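Local coordinates for peptidoglycan recognition protein 3 (Branchiostoma belcheri tsingtauense, PDB 4Z8I) that probably binds bacterial peptidoglycan and, as a zinc-dependent N-acetylmuramoyl-L-alanine amidase joined to a chitin-binding domain, hydrolyses the amide bond between its glycan and peptide, at residues A[80-85]-A[144-149]; A[91-96]-A[149-154]; A[161-166]-A[175-180]; A[197-202]-A[220-225]. One frame throughout, in Å; residues are numbered along the deposited sequence.

Contact 1: residues A[80-85]-A[144-149]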
loop_
_atom_site.group_PDB
_atom_site.type_symbol
_atom_site.label_atom_id
_atom_site.label_comp_id
_atom_site.label_asym_id
_atom_site.label_seq_id
_atom_site.Cartn_x
_atom_site.Cartn_y
_atom_site.Cartn_z
ATOM N N ASN A 80 -12.675 -18.369 -3.035
ATOM C CA ASN A 80 -12.331 -18.080 -4.419
ATOM C C ASN A 80 -13.374 -17.243 -5.160
ATOM O O ASN A 80 -13.706 -17.529 -6.311
ATOM C CB ASN A 80 -12.046 -19.384 -5.170
ATOM C CG ASN A 80 -10.999 -20.239 -4.474
ATOM O OD1 ASN A 80 -9.798 -19.972 -4.566
ATOM N ND2 ASN A 80 -11.452 -21.272 -3.774
ATOM N N VAL A 81 -13.883 -16.207 -4.497
ATOM C CA VAL A 81 -14.777 -15.249 -5.142
ATOM C C VAL A 81 -13.957 -14.084 -5.687
ATOM O O VAL A 81 -13.487 -13.230 -4.931
ATOM C CB VAL A 81 -15.857 -14.746 -4.174
ATOM C CG1 VAL A 81 -16.717 -13.685 -4.839
ATOM C CG2 VAL A 81 -16.716 -15.905 -3.713
ATOM N N PHE A 82 -13.787 -14.055 -7.004
ATOM C CA PHE A 82 -12.818 -13.156 -7.624
ATOM C C PHE A 82 -13.347 -11.763 -7.965
ATOM O O PHE A 82 -14.491 -11.600 -8.392
ATOM C CB PHE A 82 -12.194 -13.814 -8.857
ATOM C CG PHE A 82 -11.512 -15.116 -8.559
ATOM C CD1 PHE A 82 -10.266 -15.136 -7.954
ATOM C CD2 PHE A 82 -12.119 -16.319 -8.871
ATOM C CE1 PHE A 82 -9.640 -16.332 -7.669
ATOM C CE2 PHE A 82 -11.498 -17.518 -8.590
ATOM C CZ PHE A 82 -10.257 -17.524 -7.987
ATOM N N LEU A 83 -12.493 -10.766 -7.763
ATOM C CA LEU A 83 -12.797 -9.390 -8.130
ATOM C C LEU A 83 -12.685 -9.206 -9.631
ATOM O O LEU A 83 -11.834 -9.818 -10.276
ATOM C CB LEU A 83 -11.822 -8.434 -7.446
ATOM C CG LEU A 83 -12.123 -8.052 -6.003
ATOM C CD1 LEU A 83 -10.954 -7.298 -5.401
ATOM C CD2 LEU A 83 -13.382 -7.211 -5.951
ATOM N N SER A 84 -13.548 -8.364 -10.188
ATOM C CA SER A 84 -13.388 -7.935 -11.566
ATOM C C SER A 84 -12.220 -6.956 -11.614
ATOM O O SER A 84 -12.247 -5.916 -10.956
ATOM C CB SER A 84 -14.663 -7.267 -12.073
ATOM O OG SER A 84 -14.559 -6.947 -13.449
ATOM N N LEU A 85 -11.189 -7.301 -12.375
ATOM C CA LEU A 85 -10.004 -6.457 -12.468
ATOM C C LEU A 85 -10.017 -5.655 -13.767
ATOM O O LEU A 85 -10.558 -6.111 -14.774
ATOM C CB LEU A 85 -8.733 -7.307 -12.354
ATOM C CG LEU A 85 -8.553 -8.048 -11.027
ATOM C CD1 LEU A 85 -7.336 -8.954 -11.059
ATOM C CD2 LEU A 85 -8.447 -7.066 -9.874
ATOM N N TRP A 144 -4.996 -9.466 -4.293
ATOM C CA TRP A 144 -5.429 -8.615 -5.393
ATOM C C TRP A 144 -6.702 -9.128 -6.042
ATOM O O TRP A 144 -7.560 -8.347 -6.457
ATOM C CB TRP A 144 -4.346 -8.561 -6.475
ATOM C CG TRP A 144 -3.019 -8.067 -6.009
ATOM C CD1 TRP A 144 -1.873 -8.797 -5.869
ATOM C CD2 TRP A 144 -2.692 -6.728 -5.631
ATOM N NE1 TRP A 144 -0.853 -7.992 -5.420
ATOM C CE2 TRP A 144 -1.332 -6.716 -5.267
ATOM C CE3 TRP A 144 -3.420 -5.537 -5.561
ATOM C CZ2 TRP A 144 -0.685 -5.558 -4.840
ATOM C CZ3 TRP A 144 -2.778 -4.390 -5.134
ATOM C CH2 TRP A 144 -1.426 -4.407 -4.779
ATOM N N ASP A 145 -6.813 -10.449 -6.130
ATOM C CA ASP A 145 -7.755 -11.075 -7.049
ATOM C C ASP A 145 -9.075 -11.519 -6.426
ATOM O O ASP A 145 -10.009 -11.867 -7.146
ATOM C CB ASP A 145 -7.074 -12.258 -7.745
ATOM C CG ASP A 145 -5.789 -11.858 -8.444
ATOM O OD1 ASP A 145 -5.666 -10.677 -8.829
ATOM O OD2 ASP A 145 -4.900 -12.721 -8.607
ATOM N N ARG A 146 -9.159 -11.502 -5.100
ATOM C CA ARG A 146 -10.351 -12.002 -4.418
ATOM C C ARG A 146 -11.185 -10.892 -3.785
ATOM O O ARG A 146 -10.645 -9.928 -3.238
ATOM C CB ARG A 146 -9.966 -13.062 -3.379
ATOM C CG ARG A 146 -9.703 -14.430 -3.993
ATOM C CD ARG A 146 -8.800 -15.309 -3.134
ATOM N NE ARG A 146 -8.584 -16.614 -3.761
ATOM C CZ ARG A 146 -7.649 -16.860 -4.677
ATOM N NH1 ARG A 146 -6.832 -15.893 -5.072
ATOM N NH2 ARG A 146 -7.529 -18.072 -5.201
ATOM N N ARG A 147 -12.506 -11.030 -3.873
ATOM C CA ARG A 147 -13.417 -10.063 -3.271
ATOM C C ARG A 147 -13.267 -10.039 -1.757
ATOM O O ARG A 147 -13.291 -11.082 -1.107
ATOM C CB ARG A 147 -14.867 -10.387 -3.628
ATOM C CG ARG A 147 -15.872 -9.466 -2.950
ATOM C CD ARG A 147 -17.273 -10.041 -2.991
ATOM N NE ARG A 147 -17.749 -10.215 -4.358
ATOM C CZ ARG A 147 -18.903 -10.793 -4.676
ATOM N NH1 ARG A 147 -19.696 -11.255 -3.720
ATOM N NH2 ARG A 147 -19.261 -10.913 -5.946
ATOM N N GLY A 148 -13.119 -8.846 -1.194
ATOM C CA GLY A 148 -12.965 -8.713 0.242
ATOM C C GLY A 148 -14.287 -8.585 0.969
ATOM O O GLY A 148 -15.352 -8.544 0.351
ATOM N N ALA A 149 -14.211 -8.530 2.294
ATOM C CA ALA A 149 -15.378 -8.286 3.129
ATOM C C ALA A 149 -15.040 -7.207 4.149
ATOM O O ALA A 149 -14.937 -7.477 5.346
ATOM C CB ALA A 149 -15.810 -9.564 3.821
#
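Phe82 and Arg146 are paired in a single beta bridge, their CA atoms 4.2 Å apart. Two backbone hydrogen bonds flank them: Leu83 N gives to Asp145 O at 2.8 Å, and Arg147 N to Val81 O at 2.6 Å. Among the side chains, Arg146 NH2 donates to Asn80 OD1 over 3.0 Å, a fairly straight bond (164° at the hydrogen) lying in the amide's carbonyl plane and close to that of the guanidinium. Tyr79 O takes the NE of the same arginine, so the group is gripped at two nitrogens.

An apolar atom covers one flat face of each arginine's guanidinium. Phe82 CE1 sits over the centre of the Arg146 guanidinium, 3.6 Å from CZ, with ring and guanidinium planes 68° apart. With CG1 trans to its backbone N (chi1 176°), Val81 lays that methyl 3.6 Å from Arg147 CZ, over that guanidinium. Leu83 turns inward, its CD1 3.4 Å from Arg146 O. Leu85 CD1 meets Asp145 OD1, whose charge is paired with Lys192.

The contact thus ties two surface loops of the amidase domain, one between helix 69-72 and strand 87-94, the other between strands 138-140 and 158-163.

Contact 2: residues A[91-96]-A[149-154]; sequences VIHHSA and AHALNV. With ZN (zinc ion), chain B.
His93 and His150 meet beside the zinc site of the amidase fold shared by peptidoglycan recognition proteins, His93 on strand 87-94 and His150 on the loop before strand 158-163. The tight part is a chain of second-shell support. His93 ND1 binds zinc at 2.0 Å, leaving NE2 on the far side of the imidazole to donate to His150 ND1 over 2.9 Å. This bond is bent, 145° at the hydrogen, and leaves the His150 ring plane by 31°. The rings meet rim to rim, nearly perpendicular, with centroids 4.8 Å apart. His150 reaches this place with CG between its backbone N and carbonyl carbon (chi1 58°), while Asn155 OD1 accepts from its backbone N. A leucine in place of His150 would lack the ND1 acceptor, so His93 NE2 would probably lose its mate and the zinc-bound ring would be less firmly fixed in rotation.

Away from the metal the contact thins to a few apolar touches, and Leu152 and Asn153 are exposed to solvent. Val154 returns inward to touch strand and helix 202-205. The site is completed by His202, Cys210 and a water 1.9 Å from zinc. Two residues before His93 on the strand, Val91 CG2 touches Val154 CG1 at 3.6 Å.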
loop_
_atom_site.group_PDB
_atom_site.type_symbol
_atom_site.label_atom_id
_atom_site.label_comp_id
_atom_site.label_asym_id
_atom_site.label_seq_id
_atom_site.Cartn_x
_atom_site.Cartn_y
_atom_site.Cartn_z
ATOM N N VAL A 91 -10.134 1.453 -0.569
ATOM C CA VAL A 91 -10.722 1.834 0.714
ATOM C C VAL A 91 -9.720 1.606 1.840
ATOM O O VAL A 91 -9.118 0.534 1.938
ATOM C CB VAL A 91 -12.020 1.050 0.996
ATOM C CG1 VAL A 91 -12.674 1.539 2.271
ATOM C CG2 VAL A 91 -12.982 1.196 -0.167
ATOM N N ILE A 92 -9.537 2.618 2.683
ATOM C CA ILE A 92 -8.567 2.543 3.769
ATOM C C ILE A 92 -9.250 2.258 5.106
ATOM O O ILE A 92 -10.241 2.903 5.460
ATOM C CB ILE A 92 -7.744 3.841 3.870
ATOM C CG1 ILE A 92 -7.011 4.106 2.555
ATOM C CG2 ILE A 92 -6.754 3.765 5.026
ATOM C CD1 ILE A 92 -5.995 3.040 2.194
ATOM N N HIS A 93 -8.713 1.290 5.844
ATOM C CA HIS A 93 -9.297 0.873 7.113
ATOM C C HIS A 93 -8.295 1.005 8.248
ATOM O O HIS A 93 -7.089 1.061 8.013
ATOM C CB HIS A 93 -9.756 -0.584 7.025
ATOM C CG HIS A 93 -10.935 -0.797 6.131
ATOM N ND1 HIS A 93 -12.232 -0.753 6.591
ATOM C CD2 HIS A 93 -11.014 -1.059 4.805
ATOM C CE1 HIS A 93 -13.061 -0.977 5.588
ATOM N NE2 HIS A 93 -12.347 -1.163 4.493
ATOM N N HIS A 94 -8.796 1.061 9.480
ATOM C CA HIS A 94 -7.937 0.858 10.643
ATOM C C HIS A 94 -8.432 -0.345 11.440
ATOM O O HIS A 94 -9.606 -0.708 11.369
ATOM C CB HIS A 94 -7.790 2.127 11.505
ATOM C CG HIS A 94 -8.943 2.396 12.425
ATOM N ND1 HIS A 94 -8.795 3.093 13.608
ATOM C CD2 HIS A 94 -10.259 2.088 12.333
ATOM C CE1 HIS A 94 -9.968 3.189 14.209
ATOM N NE2 HIS A 94 -10.872 2.587 13.458
ATOM N N SER A 95 -7.526 -0.983 12.170
ATOM C CA SER A 95 -7.869 -2.175 12.933
ATOM C C SER A 95 -8.767 -1.828 14.116
ATOM O O SER A 95 -9.508 -2.680 14.606
ATOM C CB SER A 95 -6.598 -2.865 13.430
ATOM O OG SER A 95 -6.893 -3.888 14.360
ATOM N N ALA A 96 -8.700 -0.571 14.554
ATOM C CA ALA A 96 -9.300 -0.143 15.817
ATOM C C ALA A 96 -8.871 -1.089 16.932
ATOM O O ALA A 96 -9.667 -1.453 17.796
ATOM C CB ALA A 96 -10.815 -0.079 15.713
ATOM N N ALA A 149 -14.211 -8.530 2.294
ATOM C CA ALA A 149 -15.378 -8.286 3.129
ATOM C C ALA A 149 -15.040 -7.207 4.149
ATOM O O ALA A 149 -14.937 -7.477 5.346
ATOM C CB ALA A 149 -15.810 -9.564 3.821
ATOM N N HIS A 150 -14.869 -5.980 3.660
ATOM C CA HIS A 150 -14.428 -4.867 4.495
ATOM C C HIS A 150 -15.360 -3.659 4.411
ATOM O O HIS A 150 -15.392 -2.831 5.321
ATOM C CB HIS A 150 -13.004 -4.455 4.110
ATOM C CG HIS A 150 -12.856 -4.057 2.672
ATOM N ND1 HIS A 150 -13.099 -2.776 2.225
ATOM C CD2 HIS A 150 -12.489 -4.771 1.582
ATOM C CE1 HIS A 150 -12.888 -2.717 0.922
ATOM N NE2 HIS A 150 -12.517 -3.916 0.507
ATOM N N ALA A 151 -16.111 -3.558 3.318
ATOM C CA ALA A 151 -17.046 -2.453 3.127
ATOM C C ALA A 151 -18.165 -2.848 2.170
ATOM O O ALA A 151 -17.962 -2.916 0.954
ATOM C CB ALA A 151 -16.318 -1.224 2.615
ATOM N N LEU A 152 -19.348 -3.080 2.733
ATOM C CA LEU A 152 -20.478 -3.680 2.021
ATOM C C LEU A 152 -20.839 -3.004 0.698
ATOM O O LEU A 152 -21.066 -3.679 -0.308
ATOM C CB LEU A 152 -21.709 -3.712 2.932
ATOM C CG LEU A 152 -22.759 -4.784 2.626
ATOM C CD1 LEU A 152 -22.397 -6.097 3.308
ATOM C CD2 LEU A 152 -24.160 -4.329 3.026
ATOM N N ASN A 153 -20.894 -1.677 0.702
ATOM C CA ASN A 153 -21.286 -0.928 -0.490
ATOM C C ASN A 153 -20.298 -1.033 -1.655
ATOM O O ASN A 153 -20.639 -0.689 -2.788
ATOM C CB ASN A 153 -21.502 0.552 -0.142
ATOM C CG ASN A 153 -22.808 0.801 0.595
ATOM O OD1 ASN A 153 -23.797 0.099 0.388
ATOM N ND2 ASN A 153 -22.817 1.813 1.457
ATOM N N VAL A 154 -19.085 -1.514 -1.386
ATOM C CA VAL A 154 -17.989 -1.348 -2.337
ATOM C C VAL A 154 -17.022 -2.547 -2.411
ATOM O O VAL A 154 -15.998 -2.494 -3.099
ATOM C CB VAL A 154 -17.226 -0.024 -2.036
ATOM C CG1 VAL A 154 -16.259 -0.202 -0.876
ATOM C CG2 VAL A 154 -16.511 0.487 -3.267
HETATM ZN ZN ZN B . -13.105 0.050 8.206
HETATM O O HOH W 1 -13.475 -1.713 8.964
#

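Contact 3: residues A[161-166]-A[175-180]; sequences ICFMGD and SAIAAA
Strand 161-163, carrying Phe163, and helix 175-180, carrying Ala176 and Ala180, run antiparallel, their segment axes 175° apart in direction and 10.3 Å apart at closest approach. They form the first half of a beta-alpha-beta crossover: the chain leaves strand 158-163, returns along helix 174-190 and enters strand 197-201, parallel to the first, with strand 87-94 lying between the two.

The packing is apolar and centres on one ring. With CG anti to the carbonyl carbon (chi1 -72°), Phe163 brings the CE2 and CZ end of its ring against the helix, where two alanines one turn apart leave room for it. Its CZ meets Ala180 CB at 3.4 Å, and CE2 lies 4.1 Å from Ala176 CB. The ring also passes close to the backbone, CE2 being 3.7 Å from Ala176 O, an oxygen already engaged by Ala180 N in the helix. Val132, Ile92 and Trp222 surround the same phenyl group. Shortening Phe163 to an alanine would probably open a gap between sheet and helix, leaving the methyls of Ala176 and Ala180 and the Trp222 indole without the ring they pack on.

Met164, the next residue, packs instead on helix 103-120, as expected of a sheet sandwiched between helices. Ile161 adds only a marginal touch on Ala180. Ile177 sets out from the strand-averted side of the helix, but a bend along its chain (chi2 -63°) brings CD1 back to 3.9 Å from Phe163 CE2.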
loop_
_atom_site.group_PDB
_atom_site.type_symbol
_atom_site.label_atom_id
_atom_site.label_comp_id
_atom_site.label_asym_id
_atom_site.label_seq_id
_atom_site.Cartn_x
_atom_site.Cartn_y
_atom_site.Cartn_z
ATOM N N ILE A 161 -7.486 -2.054 2.307
ATOM C CA ILE A 161 -6.227 -2.025 3.044
ATOM C C ILE A 161 -6.477 -1.582 4.477
ATOM O O ILE A 161 -7.047 -0.515 4.711
ATOM C CB ILE A 161 -5.218 -1.055 2.417
ATOM C CG1 ILE A 161 -4.931 -1.441 0.966
ATOM C CG2 ILE A 161 -3.932 -1.035 3.228
ATOM C CD1 ILE A 161 -3.997 -0.485 0.257
ATOM N N CYS A 162 -6.046 -2.396 5.434
ATOM C CA CYS A 162 -6.270 -2.076 6.840
ATOM C C CYS A 162 -4.970 -1.860 7.599
ATOM O O CYS A 162 -4.135 -2.754 7.674
ATOM C CB CYS A 162 -7.084 -3.178 7.515
ATOM S SG CYS A 162 -7.356 -2.907 9.274
ATOM N N PHE A 163 -4.802 -0.666 8.160
ATOM C CA PHE A 163 -3.679 -0.402 9.046
ATOM C C PHE A 163 -3.982 -1.053 10.384
ATOM O O PHE A 163 -5.102 -0.952 10.883
ATOM C CB PHE A 163 -3.482 1.102 9.239
ATOM C CG PHE A 163 -2.938 1.805 8.030
ATOM C CD1 PHE A 163 -3.744 2.047 6.927
ATOM C CD2 PHE A 163 -1.623 2.242 8.004
ATOM C CE1 PHE A 163 -3.245 2.698 5.819
ATOM C CE2 PHE A 163 -1.119 2.895 6.897
ATOM C CZ PHE A 163 -1.931 3.125 5.806
ATOM N N MET A 164 -2.997 -1.731 10.962
ATOM C CA MET A 164 -3.203 -2.369 12.257
ATOM C C MET A 164 -2.909 -1.422 13.416
ATOM O O MET A 164 -1.756 -1.087 13.691
ATOM C CB MET A 164 -2.395 -3.661 12.369
ATOM C CG MET A 164 -2.951 -4.770 11.496
ATOM S SD MET A 164 -2.090 -6.332 11.691
ATOM C CE MET A 164 -0.464 -5.893 11.079
ATOM N N GLY A 165 -3.976 -0.994 14.085
ATOM C CA GLY A 165 -3.883 -0.072 15.202
ATOM C C GLY A 165 -5.132 0.782 15.297
ATOM O O GLY A 165 -6.054 0.638 14.490
ATOM N N ASP A 166 -5.170 1.664 16.290
ATOM C CA ASP A 166 -6.266 2.613 16.432
ATOM C C ASP A 166 -5.725 4.008 16.168
ATOM O O ASP A 166 -4.850 4.490 16.889
ATOM C CB ASP A 166 -6.866 2.543 17.838
ATOM C CG ASP A 166 -8.194 3.274 17.947
ATOM O OD1 ASP A 166 -8.561 4.007 17.004
ATOM O OD2 ASP A 166 -8.872 3.123 18.984
ATOM N N SER A 175 6.625 4.607 8.043
ATOM C CA SER A 175 6.903 3.387 7.287
ATOM C C SER A 175 5.618 2.663 6.889
ATOM O O SER A 175 5.542 2.064 5.818
ATOM C CB SER A 175 7.817 2.454 8.082
ATOM O OG SER A 175 7.227 2.085 9.313
ATOM N N ALA A 176 4.610 2.724 7.754
ATOM C CA ALA A 176 3.317 2.114 7.458
ATOM C C ALA A 176 2.631 2.836 6.299
ATOM O O ALA A 176 2.137 2.202 5.359
ATOM C CB ALA A 176 2.435 2.118 8.695
ATOM N N ILE A 177 2.614 4.165 6.374
ATOM C CA ILE A 177 2.060 5.008 5.320
ATOM C C ILE A 177 2.764 4.750 3.990
ATOM O O ILE A 177 2.120 4.532 2.957
ATOM C CB ILE A 177 2.221 6.499 5.667
ATOM C CG1 ILE A 177 1.780 6.775 7.109
ATOM C CG2 ILE A 177 1.463 7.364 4.675
ATOM C CD1 ILE A 177 0.322 6.487 7.378
ATOM N N ALA A 178 4.093 4.779 4.030
ATOM C CA ALA A 178 4.912 4.524 2.852
ATOM C C ALA A 178 4.616 3.156 2.255
ATOM O O ALA A 178 4.524 3.005 1.033
ATOM C CB ALA A 178 6.380 4.636 3.204
ATOM N N ALA A 179 4.464 2.161 3.122
ATOM C CA ALA A 179 4.164 0.805 2.676
ATOM C C ALA A 179 2.801 0.724 1.992
ATOM O O ALA A 179 2.652 0.042 0.978
ATOM C CB ALA A 179 4.236 -0.164 3.836
ATOM N N ALA A 180 1.809 1.414 2.548
ATOM C CA ALA A 180 0.475 1.428 1.946
ATOM C C ALA A 180 0.477 2.111 0.580
ATOM O O ALA A 180 -0.085 1.590 -0.391
ATOM C CB ALA A 180 -0.516 2.101 2.868
#

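Contact 4: residues A[197-202]-A[220-225]. With ZN (zinc ion), chain B.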
loop_
_atom_site.group_PDB
_atom_site.type_symbol
_atom_site.label_atom_id
_atom_site.label_comp_id
_atom_site.label_asym_id
_atom_site.label_seq_id
_atom_site.Cartn_x
_atom_site.Cartn_y
_atom_site.Cartn_z
ATOM N N TYR A 197 -7.766 5.598 -10.261
ATOM C CA TYR A 197 -8.502 5.036 -9.135
ATOM C C TYR A 197 -8.957 6.123 -8.168
ATOM O O TYR A 197 -8.419 7.227 -8.163
ATOM C CB TYR A 197 -7.658 3.984 -8.400
ATOM C CG TYR A 197 -6.531 4.547 -7.564
ATOM C CD1 TYR A 197 -6.733 4.883 -6.229
ATOM C CD2 TYR A 197 -5.261 4.726 -8.101
ATOM C CE1 TYR A 197 -5.712 5.396 -5.459
ATOM C CE2 TYR A 197 -4.231 5.238 -7.335
ATOM C CZ TYR A 197 -4.465 5.571 -6.017
ATOM O OH TYR A 197 -3.447 6.079 -5.247
ATOM N N SER A 198 -9.953 5.801 -7.351
ATOM C CA SER A 198 -10.415 6.720 -6.320
ATOM C C SER A 198 -10.061 6.176 -4.943
ATOM O O SER A 198 -10.242 4.989 -4.671
ATOM C CB SER A 198 -11.923 6.948 -6.432
ATOM O OG SER A 198 -12.249 7.595 -7.647
ATOM N N LEU A 199 -9.555 7.046 -4.076
ATOM C CA LEU A 199 -9.174 6.639 -2.729
ATOM C C LEU A 199 -10.239 7.052 -1.718
ATOM O O LEU A 199 -10.613 8.223 -1.643
ATOM C CB LEU A 199 -7.822 7.250 -2.346
ATOM C CG LEU A 199 -7.278 6.899 -0.959
ATOM C CD1 LEU A 199 -6.733 5.483 -0.935
ATOM C CD2 LEU A 199 -6.213 7.889 -0.527
ATOM N N TYR A 200 -10.727 6.089 -0.945
ATOM C CA TYR A 200 -11.729 6.366 0.080
ATOM C C TYR A 200 -11.230 5.955 1.458
ATOM O O TYR A 200 -10.424 5.033 1.587
ATOM C CB TYR A 200 -13.028 5.598 -0.197
ATOM C CG TYR A 200 -13.689 5.884 -1.523
ATOM C CD1 TYR A 200 -13.221 5.304 -2.694
ATOM C CD2 TYR A 200 -14.803 6.706 -1.600
ATOM C CE1 TYR A 200 -13.832 5.558 -3.905
ATOM C CE2 TYR A 200 -15.420 6.963 -2.811
ATOM C CZ TYR A 200 -14.929 6.382 -3.959
ATOM O OH TYR A 200 -15.531 6.625 -5.170
ATOM N N GLY A 201 -11.718 6.638 2.487
ATOM C CA GLY A 201 -11.643 6.114 3.836
ATOM C C GLY A 201 -12.896 5.282 4.029
ATOM O O GLY A 201 -13.859 5.449 3.282
ATOM N N HIS A 202 -12.897 4.386 5.009
ATOM C CA HIS A 202 -14.061 3.534 5.245
ATOM C C HIS A 202 -15.302 4.372 5.556
ATOM O O HIS A 202 -16.403 4.056 5.105
ATOM C CB HIS A 202 -13.783 2.545 6.378
ATOM C CG HIS A 202 -14.844 1.502 6.548
ATOM N ND1 HIS A 202 -14.878 0.645 7.627
ATOM C CD2 HIS A 202 -15.903 1.168 5.772
ATOM C CE1 HIS A 202 -15.913 -0.166 7.512
ATOM N NE2 HIS A 202 -16.553 0.131 6.395
ATOM N N LYS A 220 -6.182 12.329 3.154
ATOM C CA LYS A 220 -6.676 13.402 2.297
ATOM C C LYS A 220 -5.522 13.945 1.466
ATOM O O LYS A 220 -5.698 14.342 0.314
ATOM C CB LYS A 220 -7.259 14.539 3.132
ATOM C CG LYS A 220 -8.181 14.099 4.246
ATOM C CD LYS A 220 -9.596 13.876 3.760
ATOM C CE LYS A 220 -10.563 14.720 4.571
ATOM N NZ LYS A 220 -10.165 14.758 6.006
ATOM N N SER A 221 -4.339 13.958 2.072
ATOM C CA SER A 221 -3.135 14.459 1.421
ATOM C C SER A 221 -2.563 13.454 0.424
ATOM O O SER A 221 -1.674 13.791 -0.358
ATOM C CB SER A 221 -2.076 14.811 2.467
ATOM O OG SER A 221 -1.657 13.656 3.171
ATOM N N TRP A 222 -3.060 12.220 0.460
ATOM C CA TRP A 222 -2.624 11.211 -0.500
ATOM C C TRP A 222 -3.206 11.569 -1.853
ATOM O O TRP A 222 -4.224 12.256 -1.936
ATOM C CB TRP A 222 -3.085 9.801 -0.108
ATOM C CG TRP A 222 -2.596 9.299 1.225
ATOM C CD1 TRP A 222 -2.067 10.038 2.245
ATOM C CD2 TRP A 222 -2.598 7.937 1.679
ATOM N NE1 TRP A 222 -1.748 9.223 3.305
ATOM C CE2 TRP A 222 -2.061 7.929 2.982
ATOM C CE3 TRP A 222 -3.002 6.727 1.110
ATOM C CZ2 TRP A 222 -1.918 6.756 3.724
ATOM C CZ3 TRP A 222 -2.860 5.563 1.850
ATOM C CH2 TRP A 222 -2.323 5.587 3.141
ATOM N N GLY A 223 -2.558 11.109 -2.916
ATOM C CA GLY A 223 -3.059 11.350 -4.252
ATOM C C GLY A 223 -4.338 10.584 -4.527
ATOM O O GLY A 223 -4.520 9.467 -4.038
ATOM N N ARG A 224 -5.224 11.207 -5.298
ATOM C CA ARG A 224 -6.453 10.578 -5.788
ATOM C C ARG A 224 -7.517 10.305 -4.723
ATOM O O ARG A 224 -8.370 9.437 -4.904
ATOM C CB ARG A 224 -6.147 9.299 -6.582
ATOM C CG ARG A 224 -5.142 9.503 -7.705
ATOM C CD ARG A 224 -5.399 8.559 -8.866
ATOM N NE ARG A 224 -6.724 8.765 -9.442
ATOM C CZ ARG A 224 -7.004 9.682 -10.362
ATOM N NH1 ARG A 224 -6.050 10.484 -10.815
ATOM N NH2 ARG A 224 -8.239 9.802 -10.827
ATOM N N TYR A 225 -7.477 11.050 -3.622
ATOM C CA TYR A 225 -8.562 10.981 -2.651
ATOM C C TYR A 225 -9.810 11.629 -3.250
ATOM O O TYR A 225 -9.736 12.715 -3.826
ATOM C CB TYR A 225 -8.182 11.662 -1.335
ATOM C CG TYR A 225 -9.294 11.616 -0.316
ATOM C CD1 TYR A 225 -9.511 10.477 0.450
ATOM C CD2 TYR A 225 -10.142 12.703 -0.132
ATOM C CE1 TYR A 225 -10.534 10.423 1.377
ATOM C CE2 TYR A 225 -11.170 12.658 0.794
ATOM C CZ TYR A 225 -11.359 11.514 1.543
ATOM O OH TYR A 225 -12.377 11.461 2.463
HETATM ZN ZN ZN B . -13.105 0.050 8.206
HETATM O O HOH W 1 -13.475 -1.713 8.964
#
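Leu199 and Tyr225 are bridged through their backbones, with CA atoms 4.4 Å apart, where the last modelled residues come alongside strand 197-201. Leu199 N donates to Arg224 O at 2.8 Å; Leu199 has a further backbone bond with Val226, and its O also receives a CA-H contact from Tyr225 CA at 3.6 Å. The second bond across is made by a side chain: Arg224 NE gives to Tyr197 O over 2.6 Å, with 162° at the hydrogen. It lies on a lone pair in the carbonyl plane and close to the guanidinium plane. A bend in the arginine chain (chi3 61°) allows this while laying CD over one face of the Tyr197 ring, a CH-pi contact 4.1 Å from the centroid and 21° off the normal.

Other polar ends are satisfied nearby. Trp222 NE1 bonds to Asp218, while Asp204 OD2 accepts from Gly201 N and is hydrogen-bonded to Tyr225 OH, linking ring and strand through one carboxylate oxygen. Beyond the strand, His202 ND1 binds zinc at 2.0 Å alongside His93 and Cys210.

Leu199 CD2 packs on Trp222 CB at 3.7 Å, at the start of the type II turn from Trp222 to Tyr225. That turn follows helix 213-218 and lies against strand 197-201, one of the two edge strands of the sheet, beside strand 87-94; Trp222 and Tyr197 both rest on helix 174-190.

Contacts 2 and 3 are buried, contact 4 is partly so, and contact 1 lies at the surface. Chemistry follows place: contact 1 depends on backbone bonds and arginines, contact 3 on apolar packing alone, contact 2 on a buried imidazole pair, and contact 4 mixes these kinds. Contacts 2, 3 and 4 share one sheet: strand 87-94 lies between 158-163 and 197-201, with His93 N 2.7 Å from Ile161 O and Ile92 N 2.8 Å from Tyr200 O. Contacts 2 and 4 supply two zinc ligands, whereas Trp222 joins contact 4 to the ring of contact 3. Contact 1 connects to contact 2 through the loop holding Ala149.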